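PDB 1OHU: apoptosis regulator CED-9 from Caenorhabditis elegans, which holds programmed cell death in check by sequestering the cell death activator CED-4, which is released when EGL-1 binds. Local coordinates for residues A[111-114]-A[115-119]; A[52-55]-A[56-60]; A[80-83]-A[84-88]. The protein carries 3 engineered substitutions. One frame throughout, in Å; residues are numbered along the deposited sequence.

Interaction 1 of 3, residues A[111-114]-A[115-119]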
loop_
_atom_site.group_PDB
_atom_site.type_symbol
_atom_site.label_atom_id
_atom_site.label_comp_id
_atom_site.label_asym_id
_atom_site.label_seq_id
_atom_site.Cartn_x
_atom_site.Cartn_y
_atom_site.Cartn_z
ATOM N N GLY A 111 0.706 -0.024 -4.720
ATOM C CA GLY A 111 0.240 1.334 -4.949
ATOM C C GLY A 111 1.402 2.298 -4.840
ATOM O O GLY A 111 1.594 3.149 -5.706
ATOM N N GLY A 112 2.186 2.156 -3.775
ATOM C CA GLY A 112 3.332 3.030 -3.595
ATOM C C GLY A 112 4.312 2.876 -4.743
ATOM O O GLY A 112 4.873 3.848 -5.230
ATOM N N PHE A 113 4.515 1.634 -5.166
ATOM C CA PHE A 113 5.421 1.298 -6.257
ATOM C C PHE A 113 5.023 1.999 -7.558
ATOM O O PHE A 113 5.853 2.616 -8.223
ATOM C CB PHE A 113 5.414 -0.218 -6.482
ATOM C CG PHE A 113 6.268 -0.668 -7.636
ATOM C CD1 PHE A 113 7.650 -0.725 -7.515
ATOM C CD2 PHE A 113 5.685 -1.043 -8.846
ATOM C CE1 PHE A 113 8.444 -1.151 -8.583
ATOM C CE2 PHE A 113 6.466 -1.469 -9.914
ATOM C CZ PHE A 113 7.853 -1.523 -9.781
ATOM N N VAL A 114 3.750 1.886 -7.921
ATOM C CA VAL A 114 3.242 2.505 -9.142
ATOM C C VAL A 114 3.260 4.034 -9.047
ATOM O O VAL A 114 3.608 4.718 -10.002
ATOM C CB VAL A 114 1.801 2.049 -9.431
ATOM C CG1 VAL A 114 1.348 2.601 -10.774
ATOM C CG2 VAL A 114 1.735 0.533 -9.432
ATOM N N ALA A 115 2.868 4.564 -7.896
ATOM C CA ALA A 115 2.868 6.008 -7.692
ATOM C C ALA A 115 4.264 6.550 -7.991
ATOM O O ALA A 115 4.412 7.549 -8.688
ATOM C CB ALA A 115 2.476 6.333 -6.262
ATOM N N ALA A 116 5.289 5.878 -7.472
ATOM C CA ALA A 116 6.666 6.313 -7.705
ATOM C C ALA A 116 7.033 6.303 -9.193
ATOM O O ALA A 116 7.883 7.077 -9.625
ATOM C CB ALA A 116 7.628 5.438 -6.922
ATOM N N LYS A 117 6.404 5.426 -9.972
ATOM C CA LYS A 117 6.670 5.362 -11.410
ATOM C C LYS A 117 5.936 6.487 -12.130
ATOM O O LYS A 117 6.364 6.935 -13.184
ATOM C CB LYS A 117 6.188 4.036 -12.015
ATOM C CG LYS A 117 7.136 2.855 -11.904
ATOM C CD LYS A 117 6.620 1.709 -12.786
ATOM C CE LYS A 117 7.454 0.446 -12.648
ATOM N NZ LYS A 117 8.829 0.599 -13.189
HETATM N N MSE A 118 4.822 6.926 -11.553
HETATM C CA MSE A 118 3.990 7.980 -12.132
HETATM C C MSE A 118 4.485 9.382 -11.803
HETATM O O MSE A 118 4.226 10.334 -12.541
HETATM C CB MSE A 118 2.552 7.830 -11.632
HETATM C CG MSE A 118 1.909 6.488 -11.974
HETATM SE SE MSE A 118 0.223 6.266 -11.067
HETATM C CE MSE A 118 -0.914 7.018 -12.422
HETATM N N MSE A 119 5.179 9.511 -10.680
HETATM C CA MSE A 119 5.703 10.808 -10.280
HETATM C C MSE A 119 6.669 11.380 -11.320
HETATM O O MSE A 119 7.491 10.664 -11.907
HETATM C CB MSE A 119 6.403 10.703 -8.925
HETATM C CG MSE A 119 5.469 10.584 -7.747
HETATM SE SE MSE A 119 4.569 12.232 -7.366
HETATM C CE MSE A 119 3.022 11.574 -6.518
#

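Interaction 2 of 3, residues A[52-55]-A[56-60]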
loop_
_atom_site.group_PDB
_atom_site.type_symbol
_atom_site.label_atom_id
_atom_site.label_comp_id
_atom_site.label_asym_id
_atom_site.label_seq_id
_atom_site.Cartn_x
_atom_site.Cartn_y
_atom_site.Cartn_z
HETATM N N MSE A 52 7.090 -3.402 5.888
HETATM C CA MSE A 52 6.354 -4.483 5.253
HETATM C C MSE A 52 6.222 -4.282 3.744
HETATM O O MSE A 52 6.302 -5.244 2.974
HETATM C CB MSE A 52 4.976 -4.609 5.898
HETATM C CG MSE A 52 5.034 -5.012 7.373
HETATM SE SE MSE A 52 5.716 -6.816 7.634
HETATM C CE MSE A 52 4.068 -7.641 8.174
ATOM N N GLY A 53 6.026 -3.033 3.328
ATOM C CA GLY A 53 5.897 -2.729 1.913
ATOM C C GLY A 53 7.224 -2.879 1.194
ATOM O O GLY A 53 7.282 -3.385 0.073
ATOM N N THR A 54 8.296 -2.430 1.839
ATOM C CA THR A 54 9.630 -2.534 1.266
ATOM C C THR A 54 9.990 -4.004 1.106
ATOM O O THR A 54 10.510 -4.417 0.071
ATOM C CB THR A 54 10.676 -1.871 2.168
ATOM O OG1 THR A 54 10.292 -0.516 2.412
ATOM C CG2 THR A 54 12.038 -1.881 1.503
ATOM N N ILE A 55 9.709 -4.791 2.138
ATOM C CA ILE A 55 9.988 -6.219 2.101
ATOM C C ILE A 55 9.151 -6.890 1.016
ATOM O O ILE A 55 9.662 -7.688 0.231
ATOM C CB ILE A 55 9.659 -6.894 3.448
ATOM C CG1 ILE A 55 10.589 -6.367 4.539
ATOM C CG2 ILE A 55 9.790 -8.405 3.322
ATOM C CD1 ILE A 55 10.343 -7.003 5.887
ATOM N N PHE A 56 7.867 -6.557 0.967
ATOM C CA PHE A 56 6.972 -7.156 -0.015
ATOM C C PHE A 56 7.404 -6.829 -1.440
ATOM O O PHE A 56 7.396 -7.699 -2.309
ATOM C CB PHE A 56 5.540 -6.668 0.194
ATOM C CG PHE A 56 4.517 -7.434 -0.593
ATOM C CD1 PHE A 56 3.654 -8.314 0.040
ATOM C CD2 PHE A 56 4.424 -7.285 -1.973
ATOM C CE1 PHE A 56 2.710 -9.034 -0.692
ATOM C CE2 PHE A 56 3.489 -7.999 -2.710
ATOM C CZ PHE A 56 2.631 -8.874 -2.073
ATOM N N GLU A 57 7.772 -5.573 -1.679
ATOM C CA GLU A 57 8.188 -5.164 -3.012
ATOM C C GLU A 57 9.403 -5.955 -3.458
ATOM O O GLU A 57 9.451 -6.438 -4.588
ATOM C CB GLU A 57 8.535 -3.674 -3.061
ATOM C CG GLU A 57 8.887 -3.212 -4.476
ATOM C CD GLU A 57 9.271 -1.739 -4.551
ATOM O OE1 GLU A 57 8.651 -0.909 -3.846
ATOM O OE2 GLU A 57 10.187 -1.414 -5.330
ATOM N N LYS A 58 10.387 -6.076 -2.573
ATOM C CA LYS A 58 11.603 -6.809 -2.897
ATOM C C LYS A 58 11.308 -8.253 -3.260
ATOM O O LYS A 58 11.977 -8.830 -4.109
ATOM C CB LYS A 58 12.595 -6.760 -1.728
ATOM C CG LYS A 58 13.217 -5.390 -1.506
ATOM C CD LYS A 58 14.402 -5.444 -0.542
ATOM C CE LYS A 58 15.123 -4.097 -0.506
ATOM N NZ LYS A 58 16.450 -4.153 0.181
ATOM N N LYS A 59 10.298 -8.833 -2.625
ATOM C CA LYS A 59 9.937 -10.216 -2.898
ATOM C C LYS A 59 9.151 -10.381 -4.191
ATOM O O LYS A 59 9.318 -11.372 -4.901
ATOM C CB LYS A 59 9.122 -10.787 -1.740
ATOM C CG LYS A 59 9.897 -10.871 -0.436
ATOM C CD LYS A 59 9.139 -11.666 0.625
ATOM C CE LYS A 59 10.039 -11.986 1.816
ATOM N NZ LYS A 59 9.330 -12.804 2.837
ATOM N N HIS A 60 8.312 -9.401 -4.507
ATOM C CA HIS A 60 7.481 -9.478 -5.702
ATOM C C HIS A 60 7.775 -8.420 -6.749
ATOM O O HIS A 60 6.911 -8.077 -7.548
ATOM C CB HIS A 60 6.019 -9.410 -5.277
ATOM C CG HIS A 60 5.631 -10.503 -4.336
ATOM N ND1 HIS A 60 5.373 -11.789 -4.757
ATOM C CD2 HIS A 60 5.535 -10.523 -2.985
ATOM C CE1 HIS A 60 5.136 -12.555 -3.706
ATOM N NE2 HIS A 60 5.229 -11.810 -2.619
#

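Interaction 3 of 3, residues A[80-83]-A[84-88]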
loop_
_atom_site.group_PDB
_atom_site.type_symbol
_atom_site.label_atom_id
_atom_site.label_comp_id
_atom_site.label_asym_id
_atom_site.label_seq_id
_atom_site.Cartn_x
_atom_site.Cartn_y
_atom_site.Cartn_z
ATOM N N SER A 80 -12.258 0.386 -12.400
ATOM C CA SER A 80 -12.484 -0.956 -12.916
ATOM C C SER A 80 -11.159 -1.587 -13.326
ATOM O O SER A 80 -10.832 -2.687 -12.895
ATOM C CB SER A 80 -13.414 -0.917 -14.121
ATOM O OG SER A 80 -13.641 -2.235 -14.593
ATOM N N LEU A 81 -10.408 -0.889 -14.173
ATOM C CA LEU A 81 -9.116 -1.386 -14.627
ATOM C C LEU A 81 -8.229 -1.659 -13.406
ATOM O O LEU A 81 -7.533 -2.667 -13.346
ATOM C CB LEU A 81 -8.447 -0.358 -15.533
ATOM C CG LEU A 81 -7.225 -0.781 -16.366
ATOM C CD1 LEU A 81 -6.695 0.445 -17.097
ATOM C CD2 LEU A 81 -6.126 -1.356 -15.487
ATOM N N TYR A 82 -8.254 -0.751 -12.437
ATOM C CA TYR A 82 -7.456 -0.917 -11.231
ATOM C C TYR A 82 -7.774 -2.261 -10.574
ATOM O O TYR A 82 -6.877 -3.002 -10.165
ATOM C CB TYR A 82 -7.741 0.226 -10.246
ATOM C CG TYR A 82 -7.188 -0.032 -8.859
ATOM C CD1 TYR A 82 -5.826 0.125 -8.582
ATOM C CD2 TYR A 82 -8.017 -0.495 -7.838
ATOM C CE1 TYR A 82 -5.312 -0.176 -7.330
ATOM C CE2 TYR A 82 -7.512 -0.801 -6.586
ATOM C CZ TYR A 82 -6.161 -0.640 -6.339
ATOM O OH TYR A 82 -5.665 -0.950 -5.098
ATOM N N GLN A 83 -9.059 -2.571 -10.476
ATOM C CA GLN A 83 -9.496 -3.820 -9.866
ATOM C C GLN A 83 -9.094 -5.061 -10.666
ATOM O O GLN A 83 -8.829 -6.115 -10.088
ATOM C CB GLN A 83 -11.010 -3.781 -9.658
ATOM C CG GLN A 83 -11.430 -2.840 -8.536
ATOM C CD GLN A 83 -12.936 -2.716 -8.411
ATOM O OE1 GLN A 83 -13.527 -1.726 -8.838
ATOM N NE2 GLN A 83 -13.564 -3.727 -7.833
ATOM N N ASP A 84 -9.042 -4.941 -11.990
ATOM C CA ASP A 84 -8.648 -6.072 -12.826
ATOM C C ASP A 84 -7.163 -6.381 -12.636
ATOM O O ASP A 84 -6.764 -7.548 -12.593
ATOM C CB ASP A 84 -8.873 -5.779 -14.315
ATOM C CG ASP A 84 -10.327 -5.522 -14.664
ATOM O OD1 ASP A 84 -11.221 -6.097 -14.010
ATOM O OD2 ASP A 84 -10.565 -4.751 -15.621
ATOM N N VAL A 85 -6.351 -5.327 -12.536
ATOM C CA VAL A 85 -4.900 -5.464 -12.393
ATOM C C VAL A 85 -4.447 -5.937 -11.024
ATOM O O VAL A 85 -3.488 -6.698 -10.907
ATOM C CB VAL A 85 -4.181 -4.121 -12.706
ATOM C CG1 VAL A 85 -2.716 -4.178 -12.274
ATOM C CG2 VAL A 85 -4.266 -3.826 -14.191
ATOM N N VAL A 86 -5.157 -5.482 -10.003
ATOM C CA VAL A 86 -4.857 -5.768 -8.605
ATOM C C VAL A 86 -5.530 -7.021 -8.025
ATOM O O VAL A 86 -5.231 -7.439 -6.905
ATOM C CB VAL A 86 -5.241 -4.517 -7.776
ATOM C CG1 VAL A 86 -5.809 -4.902 -6.428
ATOM C CG2 VAL A 86 -4.024 -3.607 -7.643
ATOM N N ARG A 87 -6.429 -7.615 -8.798
ATOM C CA ARG A 87 -7.163 -8.803 -8.372
ATOM C C ARG A 87 -6.320 -9.872 -7.660
ATOM O O ARG A 87 -6.724 -10.379 -6.613
ATOM C CB ARG A 87 -7.870 -9.429 -9.580
ATOM C CG ARG A 87 -8.776 -10.611 -9.250
ATOM C CD ARG A 87 -9.286 -11.277 -10.523
ATOM N NE ARG A 87 -10.116 -12.453 -10.250
ATOM C CZ ARG A 87 -10.594 -13.269 -11.190
ATOM N NH1 ARG A 87 -10.327 -13.036 -12.470
ATOM N NH2 ARG A 87 -11.339 -14.318 -10.854
ATOM N N THR A 88 -5.152 -10.201 -8.208
ATOM C CA THR A 88 -4.315 -11.243 -7.615
ATOM C C THR A 88 -3.124 -10.786 -6.769
ATOM O O THR A 88 -2.331 -11.612 -6.323
ATOM C CB THR A 88 -3.794 -12.218 -8.703
ATOM O OG1 THR A 88 -2.805 -11.565 -9.510
ATOM C CG2 THR A 88 -4.941 -12.668 -9.597
HETATM O O HOH W 1 -12.119 -2.917 -17.076
#

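Interaction 1 of 3, residues A[111-114]-A[115-119]
Ala-115 N donates to Gly-111 O at 2.9 Å, and Ala-116 N follows with Gly-112 O at 3.1 Å; both are ordinary i to i+4 bonds in helix 101-118 of this all-helical Bcl-2 family domain. Gly-111 and Gly-112 belong to the predicted BH1 motif. In the last turn the bonding becomes less regular. Val-114 O accepts Met-118 N at 3.0 Å and also a weak bond from Lys-117 N, whose approach to Phe-113 O is weak as well. Two donors thus share one carbonyl in the final turn, just before Met-119 leaves helical geometry.

With CG anti to the backbone N (chi1 177°), the Phe-113 ring is placed beside the Lys-117 chain, which runs across it at a slant. Methylene CE of Lys-117 lies 3.5 Å from Phe-113 CE2, and the final bend of the chain (chi4 -67°) carries the ammonium on to a salt bridge with Glu-65. The aliphatic part of the lysine therefore packs against the aromatic ring while its charge is paired on helix 44-71. Phe-113 also meets Phe-64, and Val-114 touches Leu-131 of helix 128-144. One turn on, the selenomethionine Met-118 slants across Val-114: its CG comes within 3.1 Å of Val-114 O, and its SE rests 3.8 Å from Val-114 CG1.

Interaction 2 of 3, residues A[52-55]-A[56-60]
The ring of Phe-56 is met on one face by the imidazole of His-60, one turn later: His-60 CD2 lies 3.3 Å above the ring plane, near the border of the ring rather than over its centre. Phe-56 carries this ring with CG anti to its backbone N (chi1 -169°), and that nitrogen donates to Met-52 O at 2.9 Å. The CB of Phe-56 also stays close to the preceding turn, 3.2 Å from Met-52 O.

Three more i to i+4 bonds continue the helix: Glu-57 N to Gly-53 O at 2.8 Å, Lys-58 N to Thr-54 O, and Lys-59 N to Ile-55 O. The two lysines run extended, and their inner methylenes lie close to the carbonyls of the turn before. Lys-58 CG is 3.3 Å from Thr-54 O, and Lys-59 CG is equally close to Ile-55 O. Farther out, the chains of Lys-59 and Ile-55 run alongside each other, with Lys-59 CE 3.9 Å from Ile-55 CG2. Lys-58 instead reaches the hydroxyl of Tyr-168.

Within the Bcl-2 fold this part of helix 44-71 is contacted by three other helices. Phe-56 and Met-52 both touch Ile-105 of helix 101-118, whose Ser-109 hydroxyl bonds Gly-53 O; Glu-57 forms a salt bridge with Arg-24 of helix 13-27; on helix 154-172, Met-52 meets Met-164 and Ile-55 meets Tyr-168.

Interaction 3 of 3, residues A[80-83]-A[84-88]
Asp-84 reaches back one turn to Ser-80 twice, through backbone and through water. Its N donates to Ser-80 O at 3.0 Å, while its OD2 accepts a 2.8 Å bond from a water that is also hydrogen-bonded to Ser-80 OG (3.0 Å). The carboxylate and the hydroxyl do not meet directly; the water spans the gap on the exposed side of the helix.

Val-85 comes next, its N bonded to Leu-81 O. Its CG2 presses against Leu-81 CD2 at 3.4 Å, tighter than usual for two methyls, as the two side chains run alongside each other. Both face helix 44-71, where Leu-81 touches Leu-71 and Val-85 touches Phe-67; this short helix 79-86 thus packs against the longer helices of the Bcl-2 fold.

Val-86, bonded from its N to Tyr-82 O at 3.0 Å, comes over one face of the Tyr-82 ring: its CB stands 4.2 Å above the plane, nearer the border than the centre, and its CG2 lies 3.7 Å from Tyr-82 CE1. The methyls of Val-86 are turned well off a staggered position (chi1 144°). Replacing Tyr-82 with an alanine would probably take away the ring beneath Val-86 and open a gap beside Leu-131 and Thr-135 of helix 128-144. Arg-87 follows, its CB 3.5 Å from Gln-83 O, with an extended side chain leading away.

From the N terminus the order is interaction 2, interaction 3, interaction 1, one after another: none nests in or crosses another, and none closes a loop, since each joins consecutive turns of a single helix. Residues 52-60 sit on helix 44-71, residues 80-88 on helix 79-86 and its exit, and residues 111-119 at the end of helix 101-118. Interactions 1 and 2 meet directly in space, where Phe-113 CD1 packs 3.4 Å from Glu-57 OE2. Interaction 3 touches neither; its nearest atoms are about 6 Å from interaction 1 and about 7 Å from interaction 2. Helix 128-144 bridges interactions 1 and 3, since Leu-131 touches both Val-114 and Tyr-82.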